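Local atomic coordinates of NTP pyrophosphohydrolase MazG-like domain-containing protein (Vibrio sp. DAT722, PDB entry 2Q73), a protein that probably hydrolyses nucleoside triphosphates to monophosphates and pyrophosphate, using bound magnesium, as a MazG-type house-cleaning enzyme. Residues L3-P17 against Y64-E78. Residues are numbered along the deposited sequence; the frame is centred on the assembly and turned at random.
Sequences LSELQSHIKEFDYAP and YYVCALANIHGVNLE
Gln7 reaches from helix 3-13 among Cys67, Ala70, Asn71 and Leu77, beside the Schellman motif that ends helix 55-72, where positive phi suits Gly74 at C-prime. A long amide fits here: its extended chain, CG anti to the backbone N (chi1 -151°), carries both donor and acceptor inward. Gln7 NE2 donates to Val75 O (2.8 Å), nearly in line with that carbonyl, and to Asn71 OD1 (2.9 Å). Gln7 OE1 accepts from Leu77 N (3.1 Å) and from a water bridging to Glu78 N. Asn71 ND2 adds a second donor to Gln7 O, from the face opposite Lys11 N; the two side chains run past each other, amide planes 39° apart. Branched Ile10 fills the hole among Tyr64, Cys67, Ala68 and Asn71: Ile10 CD1 presses on Cys67 CB (3.5 Å), and CG2 lies over the Tyr64 ring (CH-pi). Tyr64 OH donates to the anti lone pair of Asp14 OD2 (2.6 Å); Tyr23 holds OD1. The margins are looser: Ser4 CB stays 4.2 Å from Glu78 CB, and water links Tyr15 OH to Ile72 O. The Tyr64 side chain is about 9 Å from the bound magnesium. Directional amide bonds thus clamp helix 3-13 to both later helices of this all-helical MazG-family chain, fixing register as apolar packing alone would not.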
loop_
_atom_site.group_PDB
_atom_site.type_symbol
_atom_site.label_atom_id
_atom_site.label_comp_id
_atom_site.label_asym_id
_atom_site.label_seq_id
_atom_site.Cartn_x
_atom_site.Cartn_y
_atom_site.Cartn_z
ATOM N N LEU C 3 14.819 19.680 1.387
ATOM C CA LEU C 3 14.199 18.617 0.582
ATOM C C LEU C 3 14.941 18.384 -0.745
ATOM O O LEU C 3 15.149 17.233 -1.163
ATOM C CB LEU C 3 12.735 18.972 0.323
ATOM C CG LEU C 3 11.833 18.039 -0.479
ATOM C CD1 LEU C 3 11.759 16.664 0.160
ATOM C CD2 LEU C 3 10.459 18.660 -0.589
ATOM N N SER C 4 15.316 19.484 -1.400
ATOM C CA SER C 4 16.080 19.441 -2.648
ATOM C C SER C 4 17.464 18.823 -2.458
ATOM O O SER C 4 17.913 18.042 -3.306
ATOM C CB SER C 4 16.166 20.832 -3.300
ATOM O OG SER C 4 16.791 21.798 -2.459
ATOM N N GLU C 5 18.120 19.156 -1.342
ATOM C CA GLU C 5 19.406 18.548 -0.965
ATOM C C GLU C 5 19.293 17.042 -0.663
ATOM O O GLU C 5 20.158 16.261 -1.063
ATOM C CB GLU C 5 20.046 19.294 0.216
ATOM C CG GLU C 5 20.582 20.669 -0.150
ATOM C CD GLU C 5 20.785 21.597 1.057
ATOM O OE1 GLU C 5 20.545 21.178 2.220
ATOM O OE2 GLU C 5 21.176 22.762 0.831
ATOM N N LEU C 6 18.243 16.640 0.047
ATOM C CA LEU C 6 18.007 15.225 0.307
ATOM C C LEU C 6 17.802 14.478 -1.017
ATOM O O LEU C 6 18.388 13.409 -1.243
ATOM C CB LEU C 6 16.802 15.035 1.236
ATOM C CG LEU C 6 16.383 13.591 1.546
ATOM C CD1 LEU C 6 17.469 12.853 2.324
ATOM C CD2 LEU C 6 15.063 13.558 2.314
ATOM N N GLN C 7 16.982 15.056 -1.894
ATOM C CA GLN C 7 16.670 14.434 -3.187
ATOM C C GLN C 7 17.940 14.278 -4.026
ATOM O O GLN C 7 18.154 13.229 -4.640
ATOM C CB GLN C 7 15.629 15.254 -3.943
ATOM C CG GLN C 7 14.748 14.443 -4.881
ATOM C CD GLN C 7 13.966 15.319 -5.844
ATOM O OE1 GLN C 7 13.273 16.267 -5.439
ATOM N NE2 GLN C 7 14.066 15.003 -7.127
ATOM N N SER C 8 18.789 15.307 -4.030
ATOM C CA SER C 8 20.028 15.262 -4.807
ATOM C C SER C 8 21.087 14.340 -4.191
ATOM O O SER C 8 21.821 13.679 -4.924
ATOM C CB SER C 8 20.574 16.666 -5.124
ATOM O OG SER C 8 21.053 17.300 -3.966
ATOM N N HIS C 9 21.140 14.263 -2.860
ATOM C CA HIS C 9 22.024 13.310 -2.173
ATOM C C HIS C 9 21.614 11.852 -2.450
ATOM O O HIS C 9 22.467 10.992 -2.667
ATOM C CB HIS C 9 22.095 13.610 -0.661
ATOM C CG HIS C 9 22.946 14.796 -0.317
ATOM N ND1 HIS C 9 23.446 15.010 0.950
ATOM C CD2 HIS C 9 23.404 15.822 -1.076
ATOM C CE1 HIS C 9 24.162 16.122 0.958
ATOM N NE2 HIS C 9 24.151 16.633 -0.259
ATOM N N ILE C 10 20.312 11.585 -2.478
ATOM C CA ILE C 10 19.824 10.247 -2.800
ATOM C C ILE C 10 20.159 9.903 -4.257
ATOM O O ILE C 10 20.625 8.795 -4.540
ATOM C CB ILE C 10 18.322 10.104 -2.512
ATOM C CG1 ILE C 10 18.072 10.152 -0.998
ATOM C CG2 ILE C 10 17.747 8.785 -3.126
ATOM C CD1 ILE C 10 16.578 10.127 -0.627
ATOM N N LYS C 11 19.961 10.859 -5.166
ATOM C CA LYS C 11 20.348 10.664 -6.571
ATOM C C LYS C 11 21.821 10.292 -6.752
ATOM O O LYS C 11 22.137 9.419 -7.560
ATOM C CB LYS C 11 20.004 11.886 -7.432
ATOM C CG LYS C 11 20.193 11.621 -8.917
ATOM C CD LYS C 11 19.577 12.676 -9.792
ATOM C CE LYS C 11 19.896 12.358 -11.242
ATOM N NZ LYS C 11 19.245 13.305 -12.173
ATOM N N GLU C 12 22.714 10.949 -6.008
ATOM C CA GLU C 12 24.159 10.657 -6.046
ATOM C C GLU C 12 24.487 9.214 -5.659
ATOM O O GLU C 12 25.412 8.607 -6.196
ATOM C CB GLU C 12 24.925 11.592 -5.101
ATOM C CG GLU C 12 25.054 13.037 -5.567
ATOM C CD GLU C 12 25.885 13.905 -4.594
ATOM O OE1 GLU C 12 25.466 14.131 -3.424
ATOM O OE2 GLU C 12 26.962 14.364 -5.010
ATOM N N PHE C 13 23.720 8.697 -4.706
ATOM C CA PHE C 13 23.913 7.393 -4.085
ATOM C C PHE C 13 23.182 6.252 -4.831
ATOM O O PHE C 13 23.651 5.116 -4.877
ATOM C CB PHE C 13 23.346 7.477 -2.655
ATOM C CG PHE C 13 23.391 6.178 -1.895
ATOM C CD1 PHE C 13 24.621 5.621 -1.521
ATOM C CD2 PHE C 13 22.217 5.528 -1.531
ATOM C CE1 PHE C 13 24.674 4.428 -0.815
ATOM C CE2 PHE C 13 22.264 4.327 -0.825
ATOM C CZ PHE C 13 23.502 3.778 -0.471
ATOM N N ASP C 14 22.039 6.564 -5.420
ATOM C CA ASP C 14 21.113 5.529 -5.843
ATOM C C ASP C 14 20.222 6.071 -6.955
ATOM O O ASP C 14 19.133 6.590 -6.709
ATOM C CB ASP C 14 20.281 5.084 -4.624
ATOM C CG ASP C 14 19.288 3.950 -4.934
ATOM O OD1 ASP C 14 19.264 3.430 -6.077
ATOM O OD2 ASP C 14 18.530 3.582 -4.011
ATOM N N TYR C 15 20.684 5.923 -8.187
ATOM C CA TYR C 15 19.929 6.394 -9.337
ATOM C C TYR C 15 20.063 5.396 -10.485
ATOM O O TYR C 15 21.084 5.352 -11.166
ATOM C CB TYR C 15 20.413 7.793 -9.759
ATOM C CG TYR C 15 19.654 8.352 -10.931
ATOM C CD1 TYR C 15 18.309 8.654 -10.821
ATOM C CD2 TYR C 15 20.289 8.580 -12.154
ATOM C CE1 TYR C 15 17.593 9.155 -11.896
ATOM C CE2 TYR C 15 19.579 9.088 -13.246
ATOM C CZ TYR C 15 18.228 9.366 -13.102
ATOM O OH TYR C 15 17.490 9.866 -14.153
ATOM N N ALA C 16 19.019 4.593 -10.673
ATOM C CA ALA C 16 19.018 3.556 -11.710
ATOM C C ALA C 16 17.733 3.777 -12.526
ATOM O O ALA C 16 16.710 3.163 -12.246
ATOM C CB ALA C 16 19.044 2.179 -11.062
ATOM N N PRO C 17 17.776 4.708 -13.496
ATOM C CA PRO C 17 16.554 5.095 -14.230
ATOM C C PRO C 17 15.876 3.941 -15.002
ATOM O O PRO C 17 14.675 3.980 -15.251
ATOM C CB PRO C 17 17.059 6.176 -15.201
ATOM C CG PRO C 17 18.545 5.988 -15.285
ATOM C CD PRO C 17 18.957 5.465 -13.940
ATOM N N TYR C 64 12.524 8.080 1.649
ATOM C CA TYR C 64 13.663 7.743 0.799
ATOM C C TYR C 64 13.163 7.323 -0.578
ATOM O O TYR C 64 13.650 7.817 -1.587
ATOM C CB TYR C 64 14.499 6.620 1.415
ATOM C CG TYR C 64 15.669 6.198 0.539
ATOM C CD1 TYR C 64 16.932 6.752 0.719
ATOM C CD2 TYR C 64 15.504 5.242 -0.479
ATOM C CE1 TYR C 64 18.012 6.375 -0.087
ATOM C CE2 TYR C 64 16.570 4.858 -1.282
ATOM C CZ TYR C 64 17.821 5.425 -1.078
ATOM O OH TYR C 64 18.888 5.066 -1.875
ATOM N N TYR C 65 12.177 6.429 -0.618
ATOM C CA TYR C 65 11.656 5.966 -1.915
ATOM C C TYR C 65 10.812 6.994 -2.659
ATOM O O TYR C 65 10.831 7.008 -3.883
ATOM C CB TYR C 65 11.009 4.576 -1.803
ATOM C CG TYR C 65 12.093 3.561 -1.654
ATOM C CD1 TYR C 65 12.397 3.001 -0.400
ATOM C CD2 TYR C 65 12.918 3.244 -2.751
ATOM C CE1 TYR C 65 13.461 2.087 -0.267
ATOM C CE2 TYR C 65 13.972 2.368 -2.629
ATOM C CZ TYR C 65 14.238 1.796 -1.387
ATOM O OH TYR C 65 15.258 0.915 -1.304
ATOM N N VAL C 66 10.123 7.876 -1.924
ATOM C CA VAL C 66 9.460 9.029 -2.538
ATOM C C VAL C 66 10.508 9.913 -3.257
ATOM O O VAL C 66 10.319 10.275 -4.415
ATOM C CB VAL C 66 8.601 9.824 -1.514
ATOM C CG1 VAL C 66 8.211 11.189 -2.066
ATOM C CG2 VAL C 66 7.322 9.041 -1.149
ATOM N N CYS C 67 11.617 10.227 -2.584
ATOM C CA CYS C 67 12.701 10.995 -3.239
ATOM C C CYS C 67 13.340 10.226 -4.405
ATOM O O CYS C 67 13.629 10.816 -5.459
ATOM C CB CYS C 67 13.771 11.389 -2.233
ATOM S SG CYS C 67 13.189 12.596 -1.020
ATOM N N ALA C 68 13.571 8.929 -4.210
ATOM C CA ALA C 68 14.218 8.119 -5.251
ATOM C C ALA C 68 13.320 8.058 -6.490
ATOM O O ALA C 68 13.792 8.230 -7.613
ATOM C CB ALA C 68 14.530 6.736 -4.745
ATOM N N LEU C 69 12.025 7.863 -6.276
ATOM C CA LEU C 69 11.051 7.882 -7.380
ATOM C C LEU C 69 10.980 9.245 -8.053
ATOM O O LEU C 69 10.811 9.333 -9.270
ATOM C CB LEU C 69 9.666 7.482 -6.878
ATOM C CG LEU C 69 9.462 5.973 -6.681
ATOM C CD1 LEU C 69 8.294 5.703 -5.737
ATOM C CD2 LEU C 69 9.222 5.327 -8.062
ATOM N N ALA C 70 11.094 10.317 -7.267
ATOM C CA ALA C 70 11.065 11.644 -7.869
ATOM C C ALA C 70 12.224 11.790 -8.858
ATOM O O ALA C 70 12.048 12.324 -9.974
ATOM C CB ALA C 70 11.095 12.736 -6.802
ATOM N N ASN C 71 13.406 11.320 -8.459
ATOM C CA ASN C 71 14.572 11.378 -9.334
ATOM C C ASN C 71 14.337 10.598 -10.633
ATOM O O ASN C 71 14.610 11.110 -11.728
ATOM C CB ASN C 71 15.812 10.846 -8.606
ATOM C CG ASN C 71 16.257 11.750 -7.477
ATOM O OD1 ASN C 71 16.164 12.979 -7.574
ATOM N ND2 ASN C 71 16.771 11.153 -6.408
ATOM N N ILE C 72 13.857 9.365 -10.484
ATOM C CA ILE C 72 13.514 8.447 -11.592
ATOM C C ILE C 72 12.538 9.086 -12.589
ATOM O O ILE C 72 12.691 8.926 -13.810
ATOM C CB ILE C 72 12.948 7.065 -11.011
ATOM C CG1 ILE C 72 14.055 6.290 -10.289
ATOM C CG2 ILE C 72 12.330 6.154 -12.068
ATOM C CD1 ILE C 72 15.358 6.218 -11.042
ATOM N N HIS C 73 11.553 9.817 -12.066
ATOM C CA HIS C 73 10.439 10.319 -12.868
ATOM C C HIS C 73 10.566 11.782 -13.247
ATOM O O HIS C 73 9.593 12.384 -13.702
ATOM C CB HIS C 73 9.105 10.044 -12.162
ATOM C CG HIS C 73 8.762 8.589 -12.115
ATOM N ND1 HIS C 73 8.192 7.931 -13.183
ATOM C CD2 HIS C 73 8.944 7.655 -11.153
ATOM C CE1 HIS C 73 8.011 6.661 -12.867
ATOM N NE2 HIS C 73 8.460 6.467 -11.641
ATOM N N GLY C 74 11.762 12.339 -13.060
ATOM C CA GLY C 74 12.058 13.715 -13.463
ATOM C C GLY C 74 11.300 14.762 -12.675
ATOM O O GLY C 74 10.994 15.849 -13.192
ATOM N N VAL C 75 11.001 14.439 -11.419
ATOM C CA VAL C 75 10.252 15.350 -10.554
ATOM C C VAL C 75 11.163 16.156 -9.613
ATOM O O VAL C 75 12.061 15.602 -8.979
ATOM C CB VAL C 75 9.190 14.602 -9.720
ATOM C CG1 VAL C 75 8.430 15.599 -8.831
ATOM C CG2 VAL C 75 8.236 13.826 -10.636
ATOM N N ASN C 76 10.900 17.453 -9.522
ATOM C CA ASN C 76 11.550 18.324 -8.552
ATOM C C ASN C 76 10.557 18.553 -7.405
ATOM O O ASN C 76 9.563 19.265 -7.565
ATOM C CB ASN C 76 11.967 19.644 -9.223
ATOM C CG ASN C 76 12.685 20.606 -8.270
ATOM O OD1 ASN C 76 12.421 20.639 -7.072
ATOM N ND2 ASN C 76 13.584 21.400 -8.815
ATOM N N LEU C 77 10.827 17.943 -6.256
ATOM C CA LEU C 77 9.857 17.947 -5.152
ATOM C C LEU C 77 9.682 19.336 -4.538
ATOM O O LEU C 77 8.566 19.731 -4.191
ATOM C CB LEU C 77 10.196 16.891 -4.084
ATOM C CG LEU C 77 9.960 15.440 -4.505
ATOM C CD1 LEU C 77 10.688 14.482 -3.563
ATOM C CD2 LEU C 77 8.466 15.114 -4.603
ATOM N N GLU C 78 10.786 20.075 -4.418
ATOM C CA GLU C 78 10.752 21.431 -3.870
ATOM C C GLU C 78 9.926 22.351 -4.773
ATOM O O GLU C 78 9.079 23.089 -4.287
ATOM C CB GLU C 78 12.175 21.944 -3.621
ATOM C CG GLU C 78 12.300 23.414 -3.171
ATOM C CD GLU C 78 11.746 23.700 -1.778
ATOM O OE1 GLU C 78 11.402 22.761 -1.026
ATOM O OE2 GLU C 78 11.663 24.900 -1.431
HETATM O O HOH W 1 13.494 19.049 -4.694
HETATM O O HOH W 2 17.207 8.313 -7.075
HETATM O O HOH W 3 17.035 1.348 -3.757
HETATM O O HOH W 4 14.981 9.516 -15.062
#